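Local coordinates for hypothetical protein (Exiguobacterium sibiricum, PDB 2HKV) that is of unknown function but binds a nickel ion in a helical bundle, as a putative member of the DinB family, at residues L9-L23 and L118-S130. Numbering follows the deposited sequence.
Sequences LDRHVGVGVRTTRDL and LLEAAVHLYHHRS. With NI (nickel (II) ion), chain B.
Arg129 sets out with CG anti to its own backbone N (chi1 -172°) and bends at chi3 (67°), which brings the guanidinium edge to Thr19, whose chi1 of 57° holds OG1 between backbone N and carbonyl carbon. Arg129 NH1 donates to Thr19 OG1 at 2.8 Å, nearly straight and in the guanidinium plane; OG1 in turn donates to Val15 O. The arginine stem fills a hole formed by Gly16, Thr19, Thr20 and Leu23, and Tyr126 CE2 sits 3.4 Å above the guanidinium plane, offset toward the rim. NH1 also bonds Leu147 O, and Phe148 makes a cation-pi contact. With an alanine here, Thr19 OG1 and Leu147 O would probably lose this donor, Phe148 its cation, and a gap would open in the hole. One turn back, Tyr126 OH donates to His12 O at 2.6 Å, from the opposite face to Gly16 N; a water links OH to His12 ND1, while His12 NE2 bonds Asp112 of the second subunit. A side chain at Gly16 would run into Leu125 CD2. Val13 CG2 meets Ala122 CB at 3.5 Å. On the far side of helix 114-138, His124 and His128, with His49, bind nickel. Two hydrogen bonds thus tie this helix to helix 4-26 within a buried, largely apolar interface.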
# COMPACT_ATOMS: atom_id res chain seq x y z
N LEU A 9 -13.02 2.33 3.21
CA LEU A 9 -12.01 1.76 4.07
C LEU A 9 -12.36 0.34 4.52
O LEU A 9 -11.48 -0.50 4.51
CB LEU A 9 -11.67 2.66 5.26
CG LEU A 9 -10.78 3.88 5.01
CD1 LEU A 9 -10.79 4.85 6.23
CD2 LEU A 9 -9.38 3.45 4.57
N ASP A 10 -13.60 0.11 4.95
CA ASP A 10 -14.02 -1.23 5.37
C ASP A 10 -13.78 -2.23 4.21
O ASP A 10 -13.28 -3.35 4.40
CB ASP A 10 -15.46 -1.20 5.83
CG ASP A 10 -15.92 -2.51 6.40
OD1 ASP A 10 -15.33 -2.94 7.40
OD2 ASP A 10 -16.86 -3.13 5.85
N ARG A 11 -14.12 -1.82 3.00
CA ARG A 11 -13.94 -2.69 1.81
C ARG A 11 -12.46 -3.02 1.54
O ARG A 11 -12.07 -4.19 1.48
CB ARG A 11 -14.58 -2.02 0.59
CG ARG A 11 -14.37 -2.75 -0.73
CD ARG A 11 -15.23 -2.20 -1.82
NE ARG A 11 -14.92 -2.84 -3.12
CZ ARG A 11 -15.72 -2.78 -4.18
NH1 ARG A 11 -16.85 -2.13 -4.14
NH2 ARG A 11 -15.37 -3.41 -5.31
N HIS A 12 -11.66 -1.98 1.37
CA HIS A 12 -10.28 -2.11 0.93
C HIS A 12 -9.37 -2.57 2.03
O HIS A 12 -8.46 -3.40 1.80
CB HIS A 12 -9.82 -0.82 0.21
CG HIS A 12 -10.53 -0.60 -1.09
ND1 HIS A 12 -10.14 -1.25 -2.26
CD2 HIS A 12 -11.62 0.12 -1.41
CE1 HIS A 12 -10.99 -0.95 -3.23
NE2 HIS A 12 -11.91 -0.14 -2.74
N VAL A 13 -9.57 -2.11 3.26
CA VAL A 13 -8.79 -2.67 4.36
C VAL A 13 -9.20 -4.13 4.63
O VAL A 13 -8.36 -4.99 4.90
CB VAL A 13 -8.81 -1.83 5.67
CG1 VAL A 13 -7.93 -2.51 6.70
CG2 VAL A 13 -8.32 -0.41 5.46
N GLY A 14 -10.48 -4.45 4.50
CA GLY A 14 -10.92 -5.86 4.63
C GLY A 14 -10.26 -6.78 3.59
O GLY A 14 -9.89 -7.94 3.88
N VAL A 15 -10.11 -6.30 2.35
CA VAL A 15 -9.41 -7.09 1.33
C VAL A 15 -7.99 -7.31 1.77
O VAL A 15 -7.46 -8.41 1.67
CB VAL A 15 -9.32 -6.39 -0.08
CG1 VAL A 15 -8.35 -7.13 -1.00
CG2 VAL A 15 -10.72 -6.23 -0.78
N GLY A 16 -7.34 -6.21 2.16
CA GLY A 16 -5.99 -6.26 2.71
C GLY A 16 -5.83 -7.29 3.79
O GLY A 16 -4.88 -8.07 3.80
N VAL A 17 -6.77 -7.33 4.72
CA VAL A 17 -6.68 -8.24 5.84
C VAL A 17 -6.95 -9.67 5.40
O VAL A 17 -6.22 -10.57 5.77
CB VAL A 17 -7.67 -7.83 6.95
CG1 VAL A 17 -7.81 -8.95 8.02
CG2 VAL A 17 -7.22 -6.50 7.58
N ARG A 18 -7.98 -9.90 4.59
CA ARG A 18 -8.25 -11.28 4.20
C ARG A 18 -7.15 -11.90 3.34
O ARG A 18 -6.79 -13.09 3.52
CB ARG A 18 -9.57 -11.41 3.51
CG ARG A 18 -10.70 -11.10 4.48
CD ARG A 18 -12.04 -11.39 3.90
NE ARG A 18 -12.22 -10.66 2.66
CZ ARG A 18 -12.80 -9.47 2.53
NH1 ARG A 18 -13.32 -8.80 3.58
NH2 ARG A 18 -12.87 -8.95 1.30
N THR A 19 -6.60 -11.12 2.40
CA THR A 19 -5.46 -11.59 1.61
C THR A 19 -4.23 -11.80 2.45
O THR A 19 -3.53 -12.78 2.26
CB THR A 19 -5.17 -10.70 0.42
OG1 THR A 19 -4.95 -9.34 0.85
CG2 THR A 19 -6.37 -10.77 -0.63
N THR A 20 -3.95 -10.94 3.43
CA THR A 20 -2.84 -11.17 4.33
C THR A 20 -2.99 -12.45 5.12
O THR A 20 -2.00 -13.21 5.27
CB THR A 20 -2.60 -9.98 5.27
OG1 THR A 20 -2.32 -8.82 4.47
CG2 THR A 20 -1.41 -10.21 6.24
N ARG A 21 -4.21 -12.71 5.60
CA ARG A 21 -4.51 -13.92 6.34
C ARG A 21 -4.17 -15.14 5.46
O ARG A 21 -3.54 -16.09 5.91
CB ARG A 21 -5.98 -13.93 6.80
CG ARG A 21 -6.28 -14.88 7.89
CD ARG A 21 -7.80 -15.03 8.10
NE ARG A 21 -8.39 -13.75 8.51
CZ ARG A 21 -9.49 -13.21 8.00
NH1 ARG A 21 -10.19 -13.81 7.04
NH2 ARG A 21 -9.92 -12.04 8.47
N ASP A 22 -4.56 -15.08 4.18
CA ASP A 22 -4.30 -16.20 3.28
C ASP A 22 -2.81 -16.39 3.08
O ASP A 22 -2.31 -17.53 3.10
CB ASP A 22 -4.96 -15.98 1.93
CG ASP A 22 -6.48 -16.02 2.00
OD1 ASP A 22 -7.03 -16.73 2.91
OD2 ASP A 22 -7.14 -15.36 1.14
N LEU A 23 -2.08 -15.27 2.95
CA LEU A 23 -0.63 -15.37 2.73
C LEU A 23 0.06 -16.02 3.93
O LEU A 23 0.90 -16.88 3.75
CB LEU A 23 0.03 -14.00 2.44
CG LEU A 23 -0.21 -13.36 1.06
CD1 LEU A 23 0.40 -11.93 1.04
CD2 LEU A 23 0.40 -14.20 -0.07
N LEU A 118 -6.64 6.79 9.87
CA LEU A 118 -7.29 5.62 9.33
C LEU A 118 -6.80 5.27 7.92
O LEU A 118 -6.57 4.10 7.60
CB LEU A 118 -8.79 5.82 9.36
CG LEU A 118 -9.49 5.79 10.72
CD1 LEU A 118 -10.92 6.39 10.73
CD2 LEU A 118 -9.42 4.41 11.38
N LEU A 119 -6.58 6.29 7.10
CA LEU A 119 -5.96 6.03 5.79
C LEU A 119 -4.48 5.61 5.92
O LEU A 119 -4.02 4.71 5.18
CB LEU A 119 -6.09 7.25 4.86
CG LEU A 119 -5.38 7.20 3.49
CD1 LEU A 119 -5.83 5.98 2.67
CD2 LEU A 119 -5.66 8.52 2.76
N GLU A 120 -3.72 6.21 6.85
CA GLU A 120 -2.32 5.87 7.02
C GLU A 120 -2.17 4.40 7.36
O GLU A 120 -1.28 3.74 6.84
CB GLU A 120 -1.68 6.74 8.11
CG GLU A 120 -0.16 6.60 8.30
CD GLU A 120 0.26 5.29 9.00
OE1 GLU A 120 -0.53 4.77 9.81
OE2 GLU A 120 1.38 4.77 8.76
N ALA A 121 -3.06 3.86 8.17
CA ALA A 121 -2.89 2.50 8.64
C ALA A 121 -3.21 1.61 7.43
O ALA A 121 -2.58 0.58 7.26
CB ALA A 121 -3.83 2.21 9.79
N ALA A 122 -4.19 2.00 6.62
CA ALA A 122 -4.54 1.27 5.39
C ALA A 122 -3.33 1.11 4.41
O ALA A 122 -2.97 0.01 3.98
CB ALA A 122 -5.77 1.90 4.67
N VAL A 123 -2.72 2.23 4.05
CA VAL A 123 -1.60 2.19 3.13
C VAL A 123 -0.38 1.54 3.75
O VAL A 123 0.39 0.91 3.05
CB VAL A 123 -1.24 3.61 2.54
CG1 VAL A 123 -2.43 4.15 1.75
CG2 VAL A 123 -0.80 4.62 3.60
N HIS A 124 -0.20 1.66 5.07
CA HIS A 124 0.86 0.90 5.76
C HIS A 124 0.66 -0.63 5.67
O HIS A 124 1.58 -1.39 5.35
CB HIS A 124 0.91 1.42 7.21
CG HIS A 124 2.07 0.94 7.98
ND1 HIS A 124 2.12 1.03 9.35
CD2 HIS A 124 3.22 0.36 7.59
CE1 HIS A 124 3.26 0.52 9.77
NE2 HIS A 124 3.93 0.13 8.71
N LEU A 125 -0.59 -1.06 5.78
CA LEU A 125 -0.94 -2.45 5.58
C LEU A 125 -0.60 -2.98 4.17
O LEU A 125 0.07 -4.04 4.02
CB LEU A 125 -2.43 -2.71 5.91
CG LEU A 125 -2.86 -4.18 5.85
CD1 LEU A 125 -2.40 -4.93 7.09
CD2 LEU A 125 -4.42 -4.26 5.68
N TYR A 126 -0.96 -2.23 3.15
CA TYR A 126 -0.68 -2.59 1.76
C TYR A 126 0.80 -2.53 1.47
O TYR A 126 1.30 -3.37 0.76
CB TYR A 126 -1.51 -1.71 0.79
CG TYR A 126 -2.91 -2.28 0.55
CD1 TYR A 126 -3.96 -2.01 1.46
CD2 TYR A 126 -3.20 -2.99 -0.58
CE1 TYR A 126 -5.22 -2.53 1.31
CE2 TYR A 126 -4.47 -3.50 -0.79
CZ TYR A 126 -5.49 -3.22 0.13
OH TYR A 126 -6.74 -3.74 -0.10
N HIS A 127 1.53 -1.60 2.08
CA HIS A 127 3.01 -1.58 1.99
C HIS A 127 3.63 -2.92 2.44
O HIS A 127 4.43 -3.53 1.75
CB HIS A 127 3.56 -0.40 2.82
CG HIS A 127 5.06 -0.36 2.95
ND1 HIS A 127 5.88 0.13 1.96
CD2 HIS A 127 5.88 -0.78 3.95
CE1 HIS A 127 7.15 0.04 2.35
NE2 HIS A 127 7.18 -0.52 3.55
N HIS A 128 3.26 -3.39 3.63
CA HIS A 128 3.84 -4.59 4.12
C HIS A 128 3.24 -5.86 3.57
O HIS A 128 3.97 -6.86 3.52
CB HIS A 128 3.88 -4.64 5.65
CG HIS A 128 4.78 -3.62 6.26
ND1 HIS A 128 6.15 -3.65 6.11
CD2 HIS A 128 4.50 -2.59 7.08
CE1 HIS A 128 6.66 -2.66 6.83
NE2 HIS A 128 5.68 -1.95 7.37
N ARG A 129 1.98 -5.86 3.14
CA ARG A 129 1.43 -7.03 2.44
C ARG A 129 2.28 -7.29 1.18
O ARG A 129 2.64 -8.44 0.83
CB ARG A 129 0.01 -6.78 2.03
CG ARG A 129 -0.68 -8.04 1.47
CD ARG A 129 -2.06 -7.77 0.88
NE ARG A 129 -1.98 -6.94 -0.32
CZ ARG A 129 -2.92 -6.89 -1.26
NH1 ARG A 129 -4.04 -7.56 -1.13
NH2 ARG A 129 -2.74 -6.08 -2.29
N SER A 130 2.61 -6.20 0.46
CA SER A 130 3.48 -6.29 -0.73
C SER A 130 4.84 -6.88 -0.38
O SER A 130 5.37 -7.79 -1.12
CB SER A 130 3.66 -4.92 -1.36
OG SER A 130 4.28 -5.02 -2.63
NI NI B . 5.91 -0.65 8.94
O HOH W 1 -8.15 -3.15 -2.71
O HOH W 2 8.11 -1.11 9.09
O HOH W 3 6.32 0.71 10.46